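Local coordinates for protein ubiquitin-conjugating enzyme E2-21 kDa (Pichia angusta, PDB 5NL8) that acts as a peroxisomal E2 ubiquitin-conjugating enzyme, passing ubiquitin from E1 to target proteins, and is probably essential for peroxisome biogenesis, at residues T31-L36 / A138-V143; S47-G52 / L62-I67; P77-F82 / I120-L125. All coordinates share one frame; numbering follows the deposited sequence.

Interaction 1 of 3, residues T31-L36 / A138-V143; sequences TGIVDL and ALVAIV
T31, I33 and L36 meet L139, V140 and V143 where one end strand of the ubiquitin-conjugating (UBC) fold's antiparallel sheet lies over helix 135-147. The axis of strand 33-36 passes 9.9 Å from that of helix 138-143, and no hydrogen bond crosses between the segments, so the contact rests on packing alone. At the start, the T31 side chain crosses V140 at about a right angle, and T31 CB stands 3.9 Å from V140 CG2. Its OG1 is hydrogen-bonded to the carbonyl of I28, which accounts for the hydroxyl beside this methyl. The carbonyl of T31 turns to the helix instead: T31 O lies 3.2 Å from V143 CG1, with the CB and CG2 of that valine also nearby. G32 follows with phi at 111°, and a CB built on it would clash, about 3.0 Å from V143 CG1; at this phi it would also run into the carbonyl oxygen of T31, so both backbone and neighbour exclude a side chain. I33 reaches across with the end of its side chain. With CG1 set opposite its own carbonyl carbon (chi1 -58°) and the chain extended beyond it, CD1 is carried to 3.9 Å from L139 CB and 4.1 Å from V140 CG2. V34 and D35 share V49 of the adjacent strand as their partner, a classic beta bulge, and the N-H of L36 makes a weak bond to D35 OD1. Beyond the bulge, L36 points back toward the helix. L139, which also touches L65 and I67 of strand 62-68, ties this edge to the sheet interior; its contact with L36 is a loose one, L36 CD1 to L139 CD1 at 4.4 Å.

Interaction 2 of 3, residues S47-G52 / L62-I67; sequences SAVIRG and LWKLEI
A48 with L65 and I50 with W63 are the hydrogen-bonded pairs of an antiparallel beta hairpin, strands 45-51 and 62-68, in the middle of the UBC sheet. Each pair exchanges two bonds, A48 N to L65 O, L65 N to A48 O, I50 N to W63 O and W63 N to I50 O, all 2.9 Å. I50 N and W63 N sit nearly on their acceptors' C=O lines (163° and 165°), whereas A48 N and L65 N come in bent and tilted from the carbonyl plane. S47, V49 and R51 are in non-hydrogen-bonded pairs with E66, K64 and L62; their backbones bond instead to strand 33-38 and the residue just before it. These carbonyls accept more than N-H groups: S47 CA lies 3.4 Å from L65 O in a CA-H...O contact. L65 O also takes a hydrogen bond from a water, 3.1 Å away, also bonded to S47 OG. S47 OG accepts a hydrogen bond from K64 NZ, at 3.2 Å; the lysine reaches it because its chain bends at chi2 and chi4. Further ends are met outside the hairpin, W63 NE1 by K107 O and E66 OE2 by a salt bridge to R45. The face bearing A48, I50 and L65 is apolar and packs on helix 135-147. I50 crosses L65 at about a right angle, and its chi1 of 63° wedges CG1 between backbone N and carbonyl carbon, bringing I50 CD1 to 3.9 Å from L65 CD1. On the other face, R51 and L62 run side by side, with L62 CD2 over one face of the guanidinium and 3.8 Å from R51 CB.

Interaction 3 of 3, residues P77-F82 / I120-L125; sequences PPKIKF and ICLDIL
I120, L122 and L125 dock on the end strand 79-82 of the sheet and the two prolines before it, a partly buried and mainly apolar contact that seats the loop and short helix around C121. The geometry places I120 at its centre, pointing toward the strand. Its backbone N-H makes a weak hydrogen bond to I80 O, 3.5 Å long at an angle of 155°, and a water completes the pairing by accepting from I80 N and donating to I120 O, each at 3.2 Å. The I120 side chain runs beside that of I80, pointing the same way, and its CD1 comes 3.9 Å from I80 CG2. I120 CD1 also approaches the F82 ring obliquely, 3.6 Å from F82 CE1. I142 of helix 135-147 and M108 touch the same phenyl. A serine in place of F82 removes the ring beside I120 CD1 and would probably leave a gap between the loop, the strand and I142. Further along, L125 points toward the strand as well. L125 CG lies opposite its own carbonyl carbon (chi1 -84°), which helps bring L125 CD1 to 3.5 Å from P78 O and 4.0 Å from I80 CD1, while L125 CB rests 4.2 Å from P77 CB. L122 adds a more exposed contact, crossing the aliphatic part of K79. C121, predicted to be the cysteine that carries ubiquitin as a thioester, directs its CB away from the strand and is also held by a backbone bond with N112. Packing thus grips the chain before and after C121. Between the two segments the direct polar attachment is one weak bond and a water bridge, so the docking on this strand probably rests mainly on hydrophobic burial.

Overall arrangement
All three interactions share one four-stranded sheet and, directly or through neighbours, helix 135-147. Interaction 2 is the central hairpin and depends on regular backbone bonding; interaction 1 is buried too but wholly packed, sheet edge against helix. Interaction 3, at the opposite edge, is only partly buried, adds a water and a weak bond to its packing, and alone includes the predicted active-site cysteine. The strands join them: V34 N bonds V49 O at 2.8 Å between interactions 1 and 2, and E66 N bonds K81 O at 2.9 Å between 2 and 3. I142 bridges 1 and 3, its CD1 lying 3.4 Å from I80 CD1.

Interaction 1 of 3, residues T31-L36 / A138-V143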
ATOM      1  N   THR A  31       7.559  10.564   2.394  1.00 56.26           N
ATOM      2  CA  THR A  31       6.970   9.923   1.226  1.00 46.93           C
ATOM      3  C   THR A  31       5.885   8.934   1.643  1.00 41.90           C
ATOM      4  O   THR A  31       4.984   8.634   0.864  1.00 47.63           O
ATOM      5  CB  THR A  31       8.022   9.178   0.392  1.00 53.70           C
ATOM      6  OG1 THR A  31       8.479   8.023   1.105  1.00 54.03           O
ATOM      7  CG2 THR A  31       9.205  10.084   0.072  1.00 57.55           C
ATOM      8  N   GLY A  32       5.983   8.420   2.865  1.00 34.20           N
ATOM      9  CA  GLY A  32       4.964   7.530   3.392  1.00 32.60           C
ATOM     10  C   GLY A  32       5.410   6.089   3.565  1.00 41.25           C
ATOM     11  O   GLY A  32       4.680   5.269   4.124  1.00 40.07           O
ATOM     12  N   ILE A  33       6.606   5.775   3.083  1.00 45.67           N
ATOM     13  CA  ILE A  33       7.172   4.446   3.273  1.00 33.92           C
ATOM     14  C   ILE A  33       7.569   4.243   4.728  1.00 47.37           C
ATOM     15  O   ILE A  33       8.358   5.014   5.278  1.00 52.89           O
ATOM     16  CB  ILE A  33       8.402   4.220   2.382  1.00 40.64           C
ATOM     17  CG1 ILE A  33       8.035   4.400   0.911  1.00 37.95           C
ATOM     18  CG2 ILE A  33       8.986   2.837   2.621  1.00 44.80           C
ATOM     19  CD1 ILE A  33       9.214   4.259  -0.023  1.00 47.26           C
ATOM     20  N   VAL A  34       7.022   3.205   5.352  1.00 36.38           N
ATOM     21  CA  VAL A  34       7.309   2.930   6.752  1.00 32.35           C
ATOM     22  C   VAL A  34       8.198   1.699   6.911  1.00 45.61           C
ATOM     23  O   VAL A  34       9.120   1.701   7.726  1.00 43.17           O
ATOM     24  CB  VAL A  34       6.019   2.739   7.564  1.00 33.69           C
ATOM     25  CG1 VAL A  34       6.341   2.395   9.014  1.00 29.67           C
ATOM     26  CG2 VAL A  34       5.166   3.997   7.490  1.00 33.41           C
ATOM     27  N   ASP A  35       7.933   0.652   6.135  1.00 39.48           N
ATOM     28  CA  ASP A  35       8.772  -0.545   6.223  1.00 42.03           C
ATOM     29  C   ASP A  35       8.800  -1.333   4.913  1.00 46.53           C
ATOM     30  O   ASP A  35       7.930  -1.164   4.057  1.00 41.86           O
ATOM     31  CB  ASP A  35       8.293  -1.443   7.370  1.00 45.96           C
ATOM     32  CG  ASP A  35       9.349  -2.445   7.814  1.00 67.81           C
ATOM     33  OD1 ASP A  35      10.530  -2.279   7.435  1.00 71.84           O
ATOM     34  OD2 ASP A  35       9.000  -3.395   8.548  1.00 65.56           O
ATOM     35  N   LEU A  36       9.811  -2.190   4.772  1.00 40.03           N
ATOM     36  CA  LEU A  36       9.978  -3.038   3.593  1.00 44.84           C
ATOM     37  C   LEU A  36      10.919  -4.206   3.891  1.00 41.85           C
ATOM     38  O   LEU A  36      11.998  -4.004   4.440  1.00 37.65           O
ATOM     39  CB  LEU A  36      10.521  -2.221   2.416  1.00 40.81           C
ATOM     40  CG  LEU A  36      10.911  -2.990   1.147  1.00 41.23           C
ATOM     41  CD1 LEU A  36       9.676  -3.529   0.433  1.00 31.42           C
ATOM     42  CD2 LEU A  36      11.727  -2.114   0.210  1.00 34.36           C
ATOM     43  N   ALA A 138       7.789   2.760  -6.787  1.00 40.69           N
ATOM     44  CA  ALA A 138       6.500   2.079  -6.854  1.00 45.59           C
ATOM     45  C   ALA A 138       5.699   2.302  -5.568  1.00 48.76           C
ATOM     46  O   ALA A 138       4.503   2.639  -5.611  1.00 42.94           O
ATOM     47  CB  ALA A 138       6.696   0.595  -7.113  1.00 45.50           C
ATOM     48  N   LEU A 139       6.363   2.125  -4.426  1.00 40.84           N
ATOM     49  CA  LEU A 139       5.714   2.382  -3.139  1.00 37.90           C
ATOM     50  C   LEU A 139       5.189   3.822  -3.066  1.00 37.82           C
ATOM     51  O   LEU A 139       4.012   4.066  -2.737  1.00 43.31           O
ATOM     52  CB  LEU A 139       6.680   2.100  -1.985  1.00 30.50           C
ATOM     53  CG  LEU A 139       7.104   0.634  -1.821  1.00 41.35           C
ATOM     54  CD1 LEU A 139       8.115   0.457  -0.696  1.00 36.10           C
ATOM     55  CD2 LEU A 139       5.884  -0.248  -1.591  1.00 29.42           C
ATOM     56  N   VAL A 140       6.065   4.766  -3.400  1.00 30.71           N
ATOM     57  CA  VAL A 140       5.705   6.180  -3.439  1.00 29.43           C
ATOM     58  C   VAL A 140       4.499   6.409  -4.351  1.00 35.19           C
ATOM     59  O   VAL A 140       3.588   7.161  -4.010  1.00 42.40           O
ATOM     60  CB  VAL A 140       6.895   7.045  -3.909  1.00 31.89           C
ATOM     61  CG1 VAL A 140       6.450   8.468  -4.201  1.00 42.89           C
ATOM     62  CG2 VAL A 140       8.004   7.030  -2.865  1.00 30.69           C
ATOM     63  N   ALA A 141       4.488   5.729  -5.495  1.00 38.78           N
ATOM     64  CA  ALA A 141       3.382   5.814  -6.443  1.00 34.64           C
ATOM     65  C   ALA A 141       2.061   5.370  -5.819  1.00 37.58           C
ATOM     66  O   ALA A 141       1.011   5.954  -6.091  1.00 39.01           O
ATOM     67  CB  ALA A 141       3.680   4.982  -7.676  1.00 36.18           C
ATOM     68  N   ILE A 142       2.106   4.333  -4.990  1.00 32.80           N
ATOM     69  CA  ILE A 142       0.877   3.866  -4.341  1.00 34.90           C
ATOM     70  C   ILE A 142       0.393   4.837  -3.258  1.00 36.11           C
ATOM     71  O   ILE A 142      -0.821   5.100  -3.130  1.00 37.18           O
ATOM     72  CB  ILE A 142       1.069   2.467  -3.742  1.00 32.07           C
ATOM     73  CG1 ILE A 142       0.974   1.426  -4.850  1.00 35.66           C
ATOM     74  CG2 ILE A 142       0.020   2.170  -2.682  1.00 34.99           C
ATOM     75  CD1 ILE A 142       2.009   0.366  -4.737  1.00 54.29           C
ATOM     76  N   VAL A 143       1.337   5.378  -2.489  1.00 29.16           N
ATOM     77  CA  VAL A 143       0.993   6.410  -1.512  1.00 33.55           C
ATOM     78  C   VAL A 143       0.342   7.608  -2.217  1.00 33.34           C
ATOM     79  O   VAL A 143      -0.626   8.185  -1.721  1.00 39.06           O
ATOM     80  CB  VAL A 143       2.227   6.877  -0.712  1.00 35.90           C
ATOM     81  CG1 VAL A 143       1.860   8.027   0.214  1.00 37.97           C
ATOM     82  CG2 VAL A 143       2.812   5.721   0.081  1.00 35.00           C
TER

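Interaction 2 of 3, residues S47-G52 / L62-I67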
ATOM      1  N   SER A  47       7.084  -7.755   1.467  1.00 38.67           N
ATOM      2  CA  SER A  47       6.105  -7.175   2.369  1.00 33.92           C
ATOM      3  C   SER A  47       6.488  -5.729   2.670  1.00 37.06           C
ATOM      4  O   SER A  47       7.649  -5.442   2.977  1.00 36.18           O
ATOM      5  CB  SER A  47       6.019  -7.984   3.662  1.00 37.04           C
ATOM      6  OG  SER A  47       5.204  -7.331   4.616  1.00 44.45           O
ATOM      7  N   ALA A  48       5.523  -4.818   2.576  1.00 30.53           N
ATOM      8  CA  ALA A  48       5.793  -3.413   2.877  1.00 31.52           C
ATOM      9  C   ALA A  48       4.751  -2.825   3.816  1.00 30.15           C
ATOM     10  O   ALA A  48       3.665  -3.377   3.981  1.00 33.70           O
ATOM     11  CB  ALA A  48       5.861  -2.594   1.592  1.00 30.33           C
ATOM     12  N   VAL A  49       5.099  -1.705   4.440  1.00 34.81           N
ATOM     13  CA  VAL A  49       4.162  -0.963   5.276  1.00 32.96           C
ATOM     14  C   VAL A  49       4.203   0.510   4.893  1.00 36.55           C
ATOM     15  O   VAL A  49       5.282   1.116   4.882  1.00 36.98           O
ATOM     16  CB  VAL A  49       4.480  -1.111   6.781  1.00 40.55           C
ATOM     17  CG1 VAL A  49       3.565  -0.217   7.609  1.00 23.23           C
ATOM     18  CG2 VAL A  49       4.351  -2.565   7.221  1.00 30.58           C
ATOM     19  N   ILE A  50       3.037   1.076   4.570  1.00 32.59           N
ATOM     20  CA  ILE A  50       2.946   2.487   4.183  1.00 28.52           C
ATOM     21  C   ILE A  50       1.943   3.279   5.022  1.00 34.32           C
ATOM     22  O   ILE A  50       0.976   2.724   5.548  1.00 36.75           O
ATOM     23  CB  ILE A  50       2.556   2.660   2.692  1.00 36.33           C
ATOM     24  CG1 ILE A  50       1.166   2.078   2.417  1.00 35.89           C
ATOM     25  CG2 ILE A  50       3.602   2.040   1.785  1.00 37.64           C
ATOM     26  CD1 ILE A  50       0.635   2.371   1.021  1.00 29.73           C
ATOM     27  N   ARG A  51       2.185   4.584   5.130  1.00 32.98           N
ATOM     28  CA  ARG A  51       1.305   5.489   5.861  1.00 30.03           C
ATOM     29  C   ARG A  51       0.449   6.306   4.897  1.00 29.91           C
ATOM     30  O   ARG A  51       0.929   6.753   3.857  1.00 37.02           O
ATOM     31  CB  ARG A  51       2.125   6.422   6.765  1.00 31.36           C
ATOM     32  CG  ARG A  51       1.311   7.492   7.486  1.00 37.35           C
ATOM     33  CD  ARG A  51       2.183   8.365   8.398  1.00 47.79           C
ATOM     34  NE  ARG A  51       2.697   7.632   9.556  1.00 70.77           N
ATOM     35  CZ  ARG A  51       3.971   7.288   9.728  1.00 74.46           C
ATOM     36  NH1 ARG A  51       4.879   7.612   8.819  1.00 73.71           N
ATOM     37  NH2 ARG A  51       4.341   6.624  10.816  1.00 65.80           N
ATOM     38  N   GLY A  52      -0.823   6.487   5.240  1.00 32.75           N
ATOM     39  CA  GLY A  52      -1.710   7.330   4.457  1.00 37.59           C
ATOM     40  C   GLY A  52      -1.212   8.762   4.403  1.00 43.27           C
ATOM     41  O   GLY A  52      -0.849   9.337   5.430  1.00 44.71           O
ATOM     42  N   LEU A  62      -1.851   3.156   9.025  1.00 29.87           N
ATOM     43  CA  LEU A  62      -0.906   2.306   8.304  1.00 29.04           C
ATOM     44  C   LEU A  62      -1.593   1.169   7.547  1.00 34.40           C
ATOM     45  O   LEU A  62      -2.594   0.616   8.008  1.00 34.16           O
ATOM     46  CB  LEU A  62       0.125   1.725   9.273  1.00 34.40           C
ATOM     47  CG  LEU A  62       0.900   2.714  10.148  1.00 36.37           C
ATOM     48  CD1 LEU A  62       1.773   1.971  11.147  1.00 28.08           C
ATOM     49  CD2 LEU A  62       1.742   3.645   9.296  1.00 34.45           C
ATOM     50  N   TRP A  63      -1.042   0.827   6.386  1.00 32.31           N
ATOM     51  CA  TRP A  63      -1.500  -0.328   5.618  1.00 27.12           C
ATOM     52  C   TRP A  63      -0.338  -1.226   5.205  1.00 26.41           C
ATOM     53  O   TRP A  63       0.787  -0.763   4.997  1.00 29.49           O
ATOM     54  CB  TRP A  63      -2.267   0.112   4.372  1.00 27.41           C
ATOM     55  CG  TRP A  63      -3.672   0.509   4.651  1.00 32.26           C
ATOM     56  CD1 TRP A  63      -4.769  -0.300   4.639  1.00 21.06           C
ATOM     57  CD2 TRP A  63      -4.137   1.820   4.986  1.00 26.49           C
ATOM     58  NE1 TRP A  63      -5.896   0.430   4.940  1.00 26.99           N
ATOM     59  CE2 TRP A  63      -5.537   1.733   5.160  1.00 32.27           C
ATOM     60  CE3 TRP A  63      -3.515   3.060   5.152  1.00 31.02           C
ATOM     61  CZ2 TRP A  63      -6.319   2.838   5.495  1.00 29.28           C
ATOM     62  CZ3 TRP A  63      -4.294   4.159   5.486  1.00 29.67           C
ATOM     63  CH2 TRP A  63      -5.681   4.039   5.653  1.00 30.07           C
ATOM     64  N   LYS A  64      -0.631  -2.517   5.082  1.00 35.02           N
ATOM     65  CA  LYS A  64       0.357  -3.502   4.669  1.00 34.26           C
ATOM     66  C   LYS A  64       0.174  -3.837   3.194  1.00 28.66           C
ATOM     67  O   LYS A  64      -0.947  -3.849   2.679  1.00 30.19           O
ATOM     68  CB  LYS A  64       0.245  -4.769   5.521  1.00 34.22           C
ATOM     69  CG  LYS A  64       1.573  -5.389   5.927  1.00 53.96           C
ATOM     70  CD  LYS A  64       1.535  -5.830   7.389  1.00 65.53           C
ATOM     71  CE  LYS A  64       2.863  -6.421   7.849  1.00 67.79           C
ATOM     72  NZ  LYS A  64       3.197  -7.684   7.131  1.00 60.42           N
ATOM     73  N   LEU A  65       1.283  -4.114   2.524  1.00 29.83           N
ATOM     74  CA  LEU A  65       1.272  -4.410   1.101  1.00 25.24           C
ATOM     75  C   LEU A  65       2.057  -5.678   0.821  1.00 34.43           C
ATOM     76  O   LEU A  65       3.034  -5.983   1.512  1.00 36.27           O
ATOM     77  CB  LEU A  65       1.878  -3.257   0.298  1.00 25.77           C
ATOM     78  CG  LEU A  65       1.260  -1.864   0.355  1.00 30.77           C
ATOM     79  CD1 LEU A  65       2.165  -0.895  -0.376  1.00 31.52           C
ATOM     80  CD2 LEU A  65      -0.123  -1.860  -0.263  1.00 21.17           C
ATOM     81  N   GLU A  66       1.626  -6.400  -0.208  1.00 30.06           N
ATOM     82  CA  GLU A  66       2.376  -7.531  -0.727  1.00 33.12           C
ATOM     83  C   GLU A  66       2.748  -7.267  -2.185  1.00 36.97           C
ATOM     84  O   GLU A  66       1.920  -6.808  -2.985  1.00 35.02           O
ATOM     85  CB  GLU A  66       1.575  -8.824  -0.593  1.00 33.81           C
ATOM     86  CG  GLU A  66       2.269 -10.037  -1.182  1.00 63.37           C
ATOM     87  CD  GLU A  66       1.500 -11.319  -0.943  1.00 76.79           C
ATOM     88  OE1 GLU A  66       0.872 -11.447   0.129  1.00 82.67           O
ATOM     89  OE2 GLU A  66       1.519 -12.197  -1.830  1.00 77.78           O
ATOM     90  N   ILE A  67       4.006  -7.550  -2.513  1.00 36.64           N
ATOM     91  CA  ILE A  67       4.569  -7.227  -3.814  1.00 25.15           C
ATOM     92  C   ILE A  67       5.184  -8.453  -4.478  1.00 35.43           C
ATOM     93  O   ILE A  67       6.073  -9.089  -3.925  1.00 43.51           O
ATOM     94  CB  ILE A  67       5.647  -6.139  -3.699  1.00 29.20           C
ATOM     95  CG1 ILE A  67       5.084  -4.900  -3.003  1.00 32.31           C
ATOM     96  CG2 ILE A  67       6.190  -5.775  -5.070  1.00 28.76           C
ATOM     97  CD1 ILE A  67       6.090  -4.202  -2.112  1.00 33.48           C
TER
HETATM   98  O   HOH W   1       2.706  -8.592   3.217  1.00 56.41           O

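Interaction 3 of 3, residues P77-F82 / I120-L125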
ATOM      1  N   PRO A  77       6.548  -4.070 -14.566  1.00 57.75           N
ATOM      2  CA  PRO A  77       6.348  -3.574 -13.200  1.00 60.45           C
ATOM      3  C   PRO A  77       5.955  -4.671 -12.215  1.00 51.22           C
ATOM      4  O   PRO A  77       5.460  -5.717 -12.631  1.00 51.52           O
ATOM      5  CB  PRO A  77       5.208  -2.563 -13.364  1.00 57.76           C
ATOM      6  CG  PRO A  77       4.444  -3.062 -14.539  1.00 54.68           C
ATOM      7  CD  PRO A  77       5.474  -3.626 -15.474  1.00 57.64           C
ATOM      8  N   PRO A  78       6.183  -4.437 -10.915  1.00 43.42           N
ATOM      9  CA  PRO A  78       5.733  -5.376  -9.881  1.00 43.92           C
ATOM     10  C   PRO A  78       4.215  -5.419  -9.796  1.00 46.10           C
ATOM     11  O   PRO A  78       3.565  -4.418 -10.100  1.00 44.38           O
ATOM     12  CB  PRO A  78       6.326  -4.800  -8.589  1.00 43.78           C
ATOM     13  CG  PRO A  78       7.386  -3.835  -9.029  1.00 41.61           C
ATOM     14  CD  PRO A  78       6.932  -3.304 -10.347  1.00 37.34           C
ATOM     15  N   LYS A  79       3.660  -6.559  -9.401  1.00 43.01           N
ATOM     16  CA  LYS A  79       2.238  -6.640  -9.095  1.00 41.11           C
ATOM     17  C   LYS A  79       2.066  -6.403  -7.603  1.00 46.96           C
ATOM     18  O   LYS A  79       2.755  -7.013  -6.791  1.00 35.11           O
ATOM     19  CB  LYS A  79       1.651  -7.993  -9.506  1.00 45.99           C
ATOM     20  CG  LYS A  79       1.512  -8.178 -11.010  1.00 67.59           C
ATOM     21  CD  LYS A  79       0.895  -9.526 -11.349  1.00 77.81           C
ATOM     22  CE  LYS A  79       0.970  -9.810 -12.842  1.00 85.16           C
ATOM     23  NZ  LYS A  79       0.758 -11.254 -13.144  1.00 90.71           N
ATOM     24  N   ILE A  80       1.164  -5.504  -7.235  1.00 32.83           N
ATOM     25  CA  ILE A  80       1.063  -5.096  -5.842  1.00 34.93           C
ATOM     26  C   ILE A  80      -0.373  -5.167  -5.346  1.00 33.70           C
ATOM     27  O   ILE A  80      -1.305  -4.816  -6.070  1.00 43.25           O
ATOM     28  CB  ILE A  80       1.632  -3.671  -5.654  1.00 35.51           C
ATOM     29  CG1 ILE A  80       3.092  -3.640  -6.113  1.00 40.61           C
ATOM     30  CG2 ILE A  80       1.509  -3.218  -4.211  1.00 29.01           C
ATOM     31  CD1 ILE A  80       3.782  -2.313  -5.951  1.00 48.15           C
ATOM     32  N   LYS A  81      -0.552  -5.645  -4.118  1.00 33.41           N
ATOM     33  CA  LYS A  81      -1.881  -5.687  -3.521  1.00 28.00           C
ATOM     34  C   LYS A  81      -1.852  -5.271  -2.054  1.00 31.96           C
ATOM     35  O   LYS A  81      -0.841  -5.433  -1.375  1.00 29.75           O
ATOM     36  CB  LYS A  81      -2.491  -7.090  -3.649  1.00 24.85           C
ATOM     37  CG  LYS A  81      -1.864  -8.137  -2.730  1.00 27.29           C
ATOM     38  CD  LYS A  81      -2.624  -9.460  -2.779  1.00 42.17           C
ATOM     39  CE  LYS A  81      -2.061 -10.459  -1.775  1.00 49.25           C
ATOM     40  NZ  LYS A  81      -2.742 -11.783  -1.844  1.00 47.40           N
ATOM     41  N   PHE A  82      -2.969  -4.725  -1.575  1.00 24.72           N
ATOM     42  CA  PHE A  82      -3.148  -4.475  -0.150  1.00 31.47           C
ATOM     43  C   PHE A  82      -3.462  -5.773   0.588  1.00 27.16           C
ATOM     44  O   PHE A  82      -4.150  -6.649   0.058  1.00 24.11           O
ATOM     45  CB  PHE A  82      -4.268  -3.459   0.093  1.00 23.04           C
ATOM     46  CG  PHE A  82      -3.873  -2.043  -0.197  1.00 30.78           C
ATOM     47  CD1 PHE A  82      -3.981  -1.526  -1.479  1.00 28.53           C
ATOM     48  CD2 PHE A  82      -3.391  -1.227   0.812  1.00 27.36           C
ATOM     49  CE1 PHE A  82      -3.612  -0.219  -1.748  1.00 33.85           C
ATOM     50  CE2 PHE A  82      -3.017   0.080   0.549  1.00 29.54           C
ATOM     51  CZ  PHE A  82      -3.129   0.584  -0.733  1.00 25.39           C
ATOM     52  N   ILE A 120      -4.674  -4.075  -6.534  1.00 38.12           N
ATOM     53  CA  ILE A 120      -4.629  -2.750  -7.135  1.00 35.81           C
ATOM     54  C   ILE A 120      -4.660  -2.902  -8.651  1.00 41.67           C
ATOM     55  O   ILE A 120      -3.986  -3.774  -9.203  1.00 55.67           O
ATOM     56  CB  ILE A 120      -3.366  -1.977  -6.709  1.00 31.57           C
ATOM     57  CG1 ILE A 120      -3.219  -1.996  -5.187  1.00 29.66           C
ATOM     58  CG2 ILE A 120      -3.395  -0.546  -7.238  1.00 32.49           C
ATOM     59  CD1 ILE A 120      -1.922  -1.388  -4.695  1.00 27.06           C
ATOM     60  N   CYS A 121      -5.448  -2.065  -9.317  1.00 45.76           N
ATOM     61  CA  CYS A 121      -5.603  -2.146 -10.766  1.00 52.64           C
ATOM     62  C   CYS A 121      -4.257  -2.020 -11.485  1.00 53.43           C
ATOM     63  O   CYS A 121      -3.477  -1.105 -11.211  1.00 45.98           O
ATOM     64  CB  CYS A 121      -6.573  -1.067 -11.259  1.00 45.24           C
ATOM     65  SG  CYS A 121      -7.237  -1.354 -12.917  1.00 63.17           S
ATOM     66  N   LEU A 122      -3.999  -2.952 -12.400  1.00 58.13           N
ATOM     67  CA  LEU A 122      -2.741  -3.012 -13.142  1.00 59.37           C
ATOM     68  C   LEU A 122      -2.479  -1.752 -13.967  1.00 65.18           C
ATOM     69  O   LEU A 122      -1.325  -1.428 -14.276  1.00 73.66           O
ATOM     70  CB  LEU A 122      -2.734  -4.243 -14.054  1.00 61.63           C
ATOM     71  CG  LEU A 122      -2.794  -5.604 -13.355  1.00 68.63           C
ATOM     72  CD1 LEU A 122      -3.305  -6.678 -14.302  1.00 69.98           C
ATOM     73  CD2 LEU A 122      -1.429  -5.984 -12.800  1.00 67.76           C
ATOM     74  N   ASP A 123      -3.555  -1.050 -14.320  1.00 65.61           N
ATOM     75  CA  ASP A 123      -3.472   0.187 -15.093  1.00 67.01           C
ATOM     76  C   ASP A 123      -2.540   1.200 -14.446  1.00 54.77           C
ATOM     77  O   ASP A 123      -1.711   1.808 -15.120  1.00 55.78           O
ATOM     78  CB  ASP A 123      -4.860   0.813 -15.261  1.00 67.33           C
ATOM     79  CG  ASP A 123      -5.745   0.035 -16.215  1.00 78.90           C
ATOM     80  OD1 ASP A 123      -5.460  -1.156 -16.460  1.00 83.77           O
ATOM     81  OD2 ASP A 123      -6.734   0.614 -16.711  1.00 79.91           O
ATOM     82  N   ILE A 124      -2.683   1.368 -13.134  1.00 57.02           N
ATOM     83  CA  ILE A 124      -1.954   2.394 -12.393  1.00 69.07           C
ATOM     84  C   ILE A 124      -0.449   2.324 -12.647  1.00 70.76           C
ATOM     85  O   ILE A 124       0.173   3.328 -12.996  1.00 63.13           O
ATOM     86  CB  ILE A 124      -2.224   2.292 -10.870  1.00 56.14           C
ATOM     87  CG1 ILE A 124      -3.597   2.876 -10.521  1.00 58.69           C
ATOM     88  CG2 ILE A 124      -1.158   3.042 -10.082  1.00 49.74           C
ATOM     89  CD1 ILE A 124      -4.763   1.958 -10.792  1.00 61.60           C
ATOM     90  N   LEU A 125       0.127   1.135 -12.504  1.00 64.81           N
ATOM     91  CA  LEU A 125       1.564   0.980 -12.690  1.00 58.21           C
ATOM     92  C   LEU A 125       1.950   0.782 -14.151  1.00 61.88           C
ATOM     93  O   LEU A 125       2.997   1.266 -14.580  1.00 59.04           O
ATOM     94  CB  LEU A 125       2.094  -0.183 -11.850  1.00 55.55           C
ATOM     95  CG  LEU A 125       2.402   0.173 -10.393  1.00 50.37           C
ATOM     96  CD1 LEU A 125       3.160  -0.950  -9.709  1.00 46.44           C
ATOM     97  CD2 LEU A 125       3.182   1.474 -10.314  1.00 45.14           C
TER
HETATM   98  O   HOH W   2      -0.933  -4.675  -9.448  1.00 48.42           O